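Local coordinates for single-stranded DNA-binding protein WHY1, chloroplastic (Solanum tuberosum, PDB 1L3A) that binds single-stranded DNA as a homotetramer and activates transcription of the pathogenesis-related gene PR-10a through its elicitor response element, at residues Val40-Tyr45 and Lys170-Val175; Arg93-Ser98 and Leu160-Tyr165; Glu139-Pro142 and His147-Asn150. One frame throughout, in Å; residues are numbered along the deposited sequence.

In the fold
From the N terminus, Val40-Tyr45 lies on an outer strand of the first four-stranded antiparallel sheet and opens the widest loop, closed by interaction 1 only when the chain reaches the start of helix 170-188. Within that loop, Arg93-Ser98, on the other outer strand of this sheet, meets strand 161-169 of the second sheet in interaction 2. Nested deeper still, interaction 3 closes the short hairpin between strands 132-140 and 146-155. None of the loops cross. Interaction 1 thus ties helix to sheet, interaction 2 sheet to sheet, and interaction 3 strand to strand. Phe149 touches Phe173 of interaction 1, and Asn150 meets Asn163 of interaction 2.

Interaction 1 (Val40-Tyr45 and Lys170-Val175); sequences VGYSIY and KAEFAV
Tyr42 lays one face of its phenol ring against Val175, whose CG1 stands 3.9 Å from the ring centroid and 14° off the ring normal, a CH-pi contact. The methyl is shifted somewhat toward the rim, nearest to Tyr42 CZ, 3.8 Å from Val175 CG1. Tyr42 reaches the helix because CG is anti to the backbone N (chi1 177°), which projects the ring away from its strand. The hydroxyl end passes by Glu172, Tyr42 OH being 4.0 Å from Glu172 CG, but its hydrogen bond is made with Thr102 of the second subunit. Here the axis of segment 170-175, which starts helix 170-188, runs nearly antiparallel to that of 42-45 (166°), 10.5 Å away at closest approach, so the helix covers an outer strand of the first sheet of the Whirly fold. Farther along, Ile44 offers two branches to the extended Glu172: Ile44 CG2 lies 3.7 Å from Glu172 OE2 and Ile44 CD1 4.1 Å from Glu172 CB. The carboxylate of the buried Glu172 is gripped through OE1, which accepts a hydrogen bond from Thr169 N and forms a salt bridge with Lys46, at the start of the region 46-51 required for single-stranded DNA binding.

Interaction 2 (Arg93-Ser98 and Leu160-Tyr165); sequences RKQVFS and LDENIY
The amide of Gln95 and the carboxylate of Glu162 stand almost upright to each other, their planes 85° apart, with both carboxylate oxygens displaced to one face of the amide near its NE2 end. Gln95 NE2 faces the open end of the carboxylate but is tilted out of that plane, at 3.1 Å from Glu162 OE2 and 3.2 Å from Glu162 OE1. An amide N-H lies in the amide plane, so the displacement of the oxygens explains why the short NE2 to OE2 approach has a poor hydrogen-bonding angle. The bend of the Gln95 chain at chi2 (-57°) contributes to this placement by turning the amide out of line with the CA-CB-CG stem. Gln95 CG itself, whose position is set by chi1, lies 3.4 Å from Glu162 OE1. Glu162 reaches across to Gln95 with an extended chain, and the two side chains meet obliquely.

On the apolar side, the tip of Ile164 abuts the stem of Gln95 at about a right angle, Ile164 CD1 being 4.0 Å from both CG and CB of Gln95. Arg93 does not bring its charge into this group: Arg93 NH1 is 6.6 Å from Glu162 OE1, and its NE forms a salt bridge with Asp90. Gln95 also packs on Leu151 and Val153 of strand 146-155. Backbone bonds tie Gln95 to Phe80 in the first sheet, whereas Glu162 and Ile164 pair with Val153 and Leu151 in the second. The contact therefore lies between sheets, joining outer strands of the two packed antiparallel four-stranded sheets that characterise the Whirly domain.

Interaction 3 (Glu139-Pro142 and His147-Asn150); sequences EPLP and HFFN
Glu139 and Phe148 form an antiparallel hydrogen-bonded pair, with Phe148 N to Glu139 O at 2.8 Å and Glu139 N to Phe148 O longer, at 3.3 Å, and next to it Pro140 and His147 make a non-hydrogen-bonded pair whose CA atoms come within 3.9 Å.

The side chains of Glu139 and Phe148 lie side by side and point the same way. Glu139 CB sits over the aromatic face, 4.2 Å from the ring centroid and 30° off the normal, an off-centre CH-pi contact. The extended chain then carries the carboxylate past the rim, with its plane inclined 42° to the ring and Glu139 OE2 3.7 Å from Phe148 CZ. Phe148 has CG between its own backbone N and carbonyl carbon (chi1 65°), which swings the ring back over the Glu139 backbone and places Glu139 O over the same flat surface. That oxygen also receives a CA-H...O contact from His147. Leu141 approaches differently: CD2 comes at the ring edge, near its plane, and lies 3.9 Å from Phe148 CB. Beyond them, Tyr165 of strand 161-169 meets both Phe148 and Leu141.

The imidazole of His147 crosses Pro140 obliquely. His147 ND1 lies 3.1 Å from Pro140 N, but this is packing against a peptide whose nitrogen has no hydrogen to give. NE2, at the other side of the ring, bonds to Gly111 O.

Chemically, the hairpin end is held by the two bonds of the Glu139-Phe148 pair and by packing on the Phe148 ring; Pro140, in the non-hydrogen-bonded pair, costs no cross-strand bond to His147. A carbonyl partner at NE2 implies a proton there, so a neutral His147 would probably leave ND1 bare, consistent with its close approach to the proline peptide.

Interaction 1 (Val40-Tyr45 and Lys170-Val175)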
loop_
_atom_site.group_PDB
_atom_site.type_symbol
_atom_site.label_atom_id
_atom_site.label_comp_id
_atom_site.label_asym_id
_atom_site.label_seq_id
_atom_site.Cartn_x
_atom_site.Cartn_y
_atom_site.Cartn_z
ATOM N N VAL C 40 20.851 -1.742 4.391
ATOM C CA VAL C 40 20.144 -2.763 3.638
ATOM C C VAL C 40 20.296 -2.497 2.150
ATOM O O VAL C 40 20.906 -1.508 1.753
ATOM C CB VAL C 40 18.632 -2.765 3.997
ATOM C CG1 VAL C 40 18.454 -2.954 5.491
ATOM C CG2 VAL C 40 17.981 -1.457 3.553
ATOM N N GLY C 41 19.740 -3.376 1.329
ATOM C CA GLY C 41 19.830 -3.190 -0.110
ATOM C C GLY C 41 19.464 -4.431 -0.885
ATOM O O GLY C 41 20.026 -5.508 -0.647
ATOM N N TYR C 42 18.511 -4.286 -1.797
ATOM C CA TYR C 42 18.063 -5.385 -2.634
ATOM C C TYR C 42 19.007 -5.480 -3.830
ATOM O O TYR C 42 19.245 -4.493 -4.518
ATOM C CB TYR C 42 16.630 -5.132 -3.116
ATOM C CG TYR C 42 16.100 -6.197 -4.049
ATOM C CD1 TYR C 42 15.953 -7.519 -3.621
ATOM C CD2 TYR C 42 15.727 -5.879 -5.350
ATOM C CE1 TYR C 42 15.443 -8.504 -4.481
ATOM C CE2 TYR C 42 15.215 -6.840 -6.213
ATOM C CZ TYR C 42 15.076 -8.145 -5.780
ATOM O OH TYR C 42 14.579 -9.080 -6.655
ATOM N N SER C 43 19.518 -6.676 -4.088
ATOM C CA SER C 43 20.460 -6.893 -5.180
ATOM C C SER C 43 19.954 -7.859 -6.225
ATOM O O SER C 43 19.330 -8.869 -5.901
ATOM C CB SER C 43 21.783 -7.432 -4.633
ATOM O OG SER C 43 22.382 -6.497 -3.760
ATOM N N ILE C 44 20.243 -7.540 -7.480
ATOM C CA ILE C 44 19.866 -8.358 -8.625
ATOM C C ILE C 44 21.171 -8.789 -9.298
ATOM O O ILE C 44 21.935 -7.944 -9.756
ATOM C CB ILE C 44 19.005 -7.520 -9.597
ATOM C CG1 ILE C 44 17.682 -7.170 -8.904
ATOM C CG2 ILE C 44 18.798 -8.257 -10.930
ATOM C CD1 ILE C 44 16.808 -6.226 -9.672
ATOM N N TYR C 45 21.428 -10.094 -9.355
ATOM C CA TYR C 45 22.660 -10.608 -9.963
ATOM C C TYR C 45 22.446 -11.235 -11.341
ATOM O O TYR C 45 21.695 -12.196 -11.474
ATOM C CB TYR C 45 23.309 -11.621 -9.025
ATOM C CG TYR C 45 23.629 -11.049 -7.661
ATOM C CD1 TYR C 45 22.945 -11.475 -6.521
ATOM C CD2 TYR C 45 24.613 -10.073 -7.509
ATOM C CE1 TYR C 45 23.240 -10.939 -5.261
ATOM C CE2 TYR C 45 24.914 -9.534 -6.257
ATOM C CZ TYR C 45 24.224 -9.970 -5.141
ATOM O OH TYR C 45 24.514 -9.429 -3.910
ATOM N N LYS C 170 10.159 -9.632 -14.916
ATOM C CA LYS C 170 8.913 -9.066 -14.458
ATOM C C LYS C 170 8.829 -9.240 -12.932
ATOM O O LYS C 170 8.379 -8.342 -12.224
ATOM C CB LYS C 170 7.741 -9.779 -15.137
ATOM C CG LYS C 170 6.370 -9.303 -14.679
ATOM C CD LYS C 170 5.262 -10.203 -15.204
ATOM C CE LYS C 170 3.888 -9.609 -14.911
ATOM N NZ LYS C 170 2.771 -10.488 -15.394
ATOM N N ALA C 171 9.279 -10.392 -12.438
ATOM C CA ALA C 171 9.230 -10.690 -11.010
ATOM C C ALA C 171 10.081 -9.723 -10.183
ATOM O O ALA C 171 9.632 -9.231 -9.149
ATOM C CB ALA C 171 9.688 -12.127 -10.759
ATOM N N GLU C 172 11.308 -9.471 -10.636
ATOM C CA GLU C 172 12.219 -8.575 -9.941
ATOM C C GLU C 172 11.705 -7.154 -9.970
ATOM O O GLU C 172 11.917 -6.396 -9.035
ATOM C CB GLU C 172 13.608 -8.641 -10.575
ATOM C CG GLU C 172 14.188 -10.038 -10.531
ATOM C CD GLU C 172 15.395 -10.229 -11.434
ATOM O OE1 GLU C 172 15.407 -9.678 -12.560
ATOM O OE2 GLU C 172 16.321 -10.957 -11.024
ATOM N N PHE C 173 11.021 -6.789 -11.043
ATOM C CA PHE C 173 10.476 -5.448 -11.149
ATOM C C PHE C 173 9.359 -5.221 -10.112
ATOM O O PHE C 173 9.207 -4.121 -9.576
ATOM C CB PHE C 173 9.921 -5.233 -12.550
ATOM C CG PHE C 173 9.840 -3.804 -12.943
ATOM C CD1 PHE C 173 10.990 -3.100 -13.289
ATOM C CD2 PHE C 173 8.611 -3.156 -12.969
ATOM C CE1 PHE C 173 10.921 -1.754 -13.664
ATOM C CE2 PHE C 173 8.522 -1.815 -13.338
ATOM C CZ PHE C 173 9.680 -1.110 -13.687
ATOM N N ALA C 174 8.581 -6.267 -9.845
ATOM C CA ALA C 174 7.492 -6.186 -8.875
ATOM C C ALA C 174 8.064 -5.995 -7.471
ATOM O O ALA C 174 7.450 -5.340 -6.635
ATOM C CB ALA C 174 6.639 -7.449 -8.929
ATOM N N VAL C 175 9.233 -6.575 -7.205
ATOM C CA VAL C 175 9.844 -6.402 -5.893
ATOM C C VAL C 175 10.220 -4.920 -5.717
ATOM O O VAL C 175 9.978 -4.335 -4.662
ATOM C CB VAL C 175 11.092 -7.269 -5.727
ATOM C CG1 VAL C 175 11.742 -6.974 -4.393
ATOM C CG2 VAL C 175 10.713 -8.744 -5.807
#

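Interaction 2 (Arg93-Ser98 and Leu160-Tyr165)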
loop_
_atom_site.group_PDB
_atom_site.type_symbol
_atom_site.label_atom_id
_atom_site.label_comp_id
_atom_site.label_asym_id
_atom_site.label_seq_id
_atom_site.Cartn_x
_atom_site.Cartn_y
_atom_site.Cartn_z
ATOM N N ARG C 93 34.703 -0.743 -9.896
ATOM C CA ARG C 93 34.319 -0.067 -11.130
ATOM C C ARG C 93 32.805 0.158 -11.145
ATOM O O ARG C 93 32.191 0.218 -12.209
ATOM C CB ARG C 93 34.715 -0.902 -12.351
ATOM C CG ARG C 93 36.138 -0.695 -12.850
ATOM C CD ARG C 93 36.363 -1.512 -14.114
ATOM N NE ARG C 93 36.299 -2.944 -13.835
ATOM C CZ ARG C 93 35.804 -3.852 -14.671
ATOM N NH1 ARG C 93 35.317 -3.481 -15.852
ATOM N NH2 ARG C 93 35.799 -5.135 -14.328
ATOM N N LYS C 94 32.211 0.287 -9.962
ATOM C CA LYS C 94 30.771 0.492 -9.853
ATOM C C LYS C 94 30.368 1.898 -10.253
ATOM O O LYS C 94 31.129 2.846 -10.062
ATOM C CB LYS C 94 30.293 0.234 -8.420
ATOM C CG LYS C 94 30.694 1.308 -7.421
ATOM C CD LYS C 94 30.178 0.984 -6.033
ATOM C CE LYS C 94 30.617 2.025 -5.009
ATOM N NZ LYS C 94 30.217 1.656 -3.613
ATOM N N GLN C 95 29.169 2.019 -10.815
ATOM C CA GLN C 95 28.620 3.307 -11.221
ATOM C C GLN C 95 27.342 3.523 -10.410
ATOM O O GLN C 95 26.519 2.613 -10.257
ATOM C CB GLN C 95 28.328 3.318 -12.723
ATOM C CG GLN C 95 29.572 3.448 -13.610
ATOM C CD GLN C 95 30.385 4.699 -13.294
ATOM O OE1 GLN C 95 29.837 5.794 -13.167
ATOM N NE2 GLN C 95 31.696 4.541 -13.176
ATOM N N VAL C 96 27.180 4.733 -9.890
ATOM C CA VAL C 96 26.031 5.071 -9.048
ATOM C C VAL C 96 25.053 6.054 -9.698
ATOM O O VAL C 96 25.454 6.950 -10.448
ATOM C CB VAL C 96 26.535 5.665 -7.703
ATOM C CG1 VAL C 96 25.384 5.993 -6.797
ATOM C CG2 VAL C 96 27.463 4.678 -7.019
ATOM N N PHE C 97 23.765 5.876 -9.408
ATOM C CA PHE C 97 22.723 6.755 -9.940
ATOM C C PHE C 97 21.609 6.932 -8.904
ATOM O O PHE C 97 20.964 5.967 -8.497
ATOM C CB PHE C 97 22.128 6.182 -11.224
ATOM C CG PHE C 97 21.364 7.194 -12.034
ATOM C CD1 PHE C 97 22.015 7.954 -13.013
ATOM C CD2 PHE C 97 20.002 7.404 -11.815
ATOM C CE1 PHE C 97 21.317 8.915 -13.769
ATOM C CE2 PHE C 97 19.291 8.357 -12.559
ATOM C CZ PHE C 97 19.946 9.118 -13.542
ATOM N N SER C 98 21.362 8.164 -8.486
ATOM C CA SER C 98 20.343 8.398 -7.478
ATOM C C SER C 98 18.980 8.685 -8.086
ATOM O O SER C 98 18.877 9.403 -9.071
ATOM C CB SER C 98 20.749 9.577 -6.607
ATOM O OG SER C 98 20.585 10.770 -7.341
ATOM N N LEU C 160 36.601 8.717 -20.495
ATOM C CA LEU C 160 35.747 7.688 -19.914
ATOM C C LEU C 160 34.317 7.698 -20.450
ATOM O O LEU C 160 33.592 8.687 -20.318
ATOM C CB LEU C 160 35.706 7.846 -18.394
ATOM C CG LEU C 160 34.793 6.882 -17.636
ATOM C CD1 LEU C 160 35.378 5.480 -17.684
ATOM C CD2 LEU C 160 34.651 7.351 -16.200
ATOM N N ASP C 161 33.919 6.586 -21.054
ATOM C CA ASP C 161 32.573 6.448 -21.590
ATOM C C ASP C 161 32.087 5.047 -21.243
ATOM O O ASP C 161 32.202 4.116 -22.041
ATOM C CB ASP C 161 32.572 6.659 -23.107
ATOM C CG ASP C 161 31.181 6.570 -23.705
ATOM O OD1 ASP C 161 30.283 7.302 -23.239
ATOM O OD2 ASP C 161 30.981 5.770 -24.641
ATOM N N GLU C 162 31.554 4.908 -20.035
ATOM C CA GLU C 162 31.060 3.626 -19.553
ATOM C C GLU C 162 29.590 3.370 -19.844
ATOM O O GLU C 162 28.774 4.285 -19.938
ATOM C CB GLU C 162 31.284 3.506 -18.043
ATOM C CG GLU C 162 32.730 3.323 -17.619
ATOM C CD GLU C 162 32.880 3.222 -16.105
ATOM O OE1 GLU C 162 32.212 2.358 -15.489
ATOM O OE2 GLU C 162 33.670 4.005 -15.531
ATOM N N ASN C 163 29.262 2.096 -19.968
ATOM C CA ASN C 163 27.899 1.687 -20.217
ATOM C C ASN C 163 27.699 0.367 -19.470
ATOM O O ASN C 163 28.521 -0.534 -19.578
ATOM C CB ASN C 163 27.676 1.493 -21.715
ATOM C CG ASN C 163 26.238 1.753 -22.128
ATOM O OD1 ASN C 163 25.778 2.897 -22.143
ATOM N ND2 ASN C 163 25.517 0.688 -22.461
ATOM N N ILE C 164 26.631 0.279 -18.679
ATOM C CA ILE C 164 26.327 -0.943 -17.943
ATOM C C ILE C 164 24.857 -1.279 -18.180
ATOM O O ILE C 164 23.970 -0.460 -17.948
ATOM C CB ILE C 164 26.598 -0.796 -16.424
ATOM C CG1 ILE C 164 28.037 -0.337 -16.192
ATOM C CG2 ILE C 164 26.425 -2.137 -15.735
ATOM C CD1 ILE C 164 28.408 -0.169 -14.721
ATOM N N TYR C 165 24.628 -2.500 -18.647
ATOM C CA TYR C 165 23.306 -3.011 -18.989
ATOM C C TYR C 165 22.910 -4.168 -18.063
ATOM O O TYR C 165 23.755 -4.983 -17.695
ATOM C CB TYR C 165 23.372 -3.504 -20.442
ATOM C CG TYR C 165 22.089 -4.029 -21.032
ATOM C CD1 TYR C 165 21.246 -3.196 -21.762
ATOM C CD2 TYR C 165 21.734 -5.370 -20.895
ATOM C CE1 TYR C 165 20.083 -3.686 -22.348
ATOM C CE2 TYR C 165 20.569 -5.871 -21.469
ATOM C CZ TYR C 165 19.749 -5.025 -22.196
ATOM O OH TYR C 165 18.598 -5.519 -22.771
#

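Interaction 3 (Glu139-Pro142 and His147-Asn150)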
loop_
_atom_site.group_PDB
_atom_site.type_symbol
_atom_site.label_atom_id
_atom_site.label_comp_id
_atom_site.label_asym_id
_atom_site.label_seq_id
_atom_site.Cartn_x
_atom_site.Cartn_y
_atom_site.Cartn_z
ATOM N N GLU C 139 13.761 0.311 -20.366
ATOM C CA GLU C 139 12.886 -0.042 -21.480
ATOM C C GLU C 139 12.566 -1.527 -21.503
ATOM O O GLU C 139 13.319 -2.341 -20.982
ATOM C CB GLU C 139 13.548 0.341 -22.815
ATOM C CG GLU C 139 14.025 1.787 -22.911
ATOM C CD GLU C 139 14.730 2.084 -24.235
ATOM O OE1 GLU C 139 15.311 3.186 -24.374
ATOM O OE2 GLU C 139 14.698 1.214 -25.140
ATOM N N PRO C 140 11.435 -1.899 -22.117
ATOM C CA PRO C 140 11.076 -3.317 -22.177
ATOM C C PRO C 140 12.087 -4.166 -22.945
ATOM O O PRO C 140 12.750 -3.685 -23.869
ATOM C CB PRO C 140 9.700 -3.301 -22.842
ATOM C CG PRO C 140 9.698 -2.026 -23.633
ATOM C CD PRO C 140 10.388 -1.057 -22.722
ATOM N N LEU C 141 12.212 -5.425 -22.538
ATOM C CA LEU C 141 13.112 -6.370 -23.184
ATOM C C LEU C 141 12.459 -6.869 -24.473
ATOM O O LEU C 141 11.235 -6.916 -24.577
ATOM C CB LEU C 141 13.381 -7.566 -22.265
ATOM C CG LEU C 141 14.228 -7.357 -21.012
ATOM C CD1 LEU C 141 14.073 -8.554 -20.086
ATOM C CD2 LEU C 141 15.682 -7.155 -21.400
ATOM N N PRO C 142 13.270 -7.248 -25.473
ATOM C CA PRO C 142 12.758 -7.747 -26.755
ATOM C C PRO C 142 11.692 -8.832 -26.582
ATOM O O PRO C 142 10.620 -8.766 -27.186
ATOM C CB PRO C 142 14.012 -8.275 -27.439
ATOM C CG PRO C 142 15.070 -7.330 -26.958
ATOM C CD PRO C 142 14.744 -7.192 -25.479
ATOM N N HIS C 147 12.120 -5.603 -18.289
ATOM C CA HIS C 147 12.713 -4.348 -18.737
ATOM C C HIS C 147 14.205 -4.434 -18.487
ATOM O O HIS C 147 14.664 -5.287 -17.734
ATOM C CB HIS C 147 12.184 -3.173 -17.909
ATOM C CG HIS C 147 10.787 -2.758 -18.244
ATOM N ND1 HIS C 147 10.506 -1.748 -19.141
ATOM C CD2 HIS C 147 9.593 -3.189 -17.775
ATOM C CE1 HIS C 147 9.198 -1.574 -19.208
ATOM N NE2 HIS C 147 8.623 -2.435 -18.388
ATOM N N PHE C 148 14.973 -3.555 -19.114
ATOM C CA PHE C 148 16.392 -3.547 -18.841
ATOM C C PHE C 148 16.712 -2.184 -18.260
ATOM O O PHE C 148 15.978 -1.225 -18.481
ATOM C CB PHE C 148 17.215 -3.841 -20.109
ATOM C CG PHE C 148 17.108 -2.796 -21.185
ATOM C CD1 PHE C 148 17.724 -1.550 -21.033
ATOM C CD2 PHE C 148 16.461 -3.086 -22.392
ATOM C CE1 PHE C 148 17.710 -0.603 -22.073
ATOM C CE2 PHE C 148 16.437 -2.150 -23.444
ATOM C CZ PHE C 148 17.066 -0.906 -23.285
ATOM N N PHE C 149 17.779 -2.108 -17.482
ATOM C CA PHE C 149 18.200 -0.846 -16.904
ATOM C C PHE C 149 19.564 -0.584 -17.530
ATOM O O PHE C 149 20.485 -1.370 -17.364
ATOM C CB PHE C 149 18.345 -0.965 -15.382
ATOM C CG PHE C 149 17.048 -0.856 -14.619
ATOM C CD1 PHE C 149 15.944 -1.647 -14.944
ATOM C CD2 PHE C 149 16.939 0.037 -13.552
ATOM C CE1 PHE C 149 14.742 -1.553 -14.215
ATOM C CE2 PHE C 149 15.739 0.144 -12.809
ATOM C CZ PHE C 149 14.641 -0.658 -13.147
ATOM N N ASN C 150 19.696 0.511 -18.260
ATOM C CA ASN C 150 20.967 0.821 -18.882
ATOM C C ASN C 150 21.539 2.136 -18.367
ATOM O O ASN C 150 20.907 3.184 -18.508
ATOM C CB ASN C 150 20.811 0.892 -20.395
ATOM C CG ASN C 150 22.139 1.120 -21.105
ATOM O OD1 ASN C 150 22.943 0.203 -21.240
ATOM N ND2 ASN C 150 22.378 2.351 -21.543
#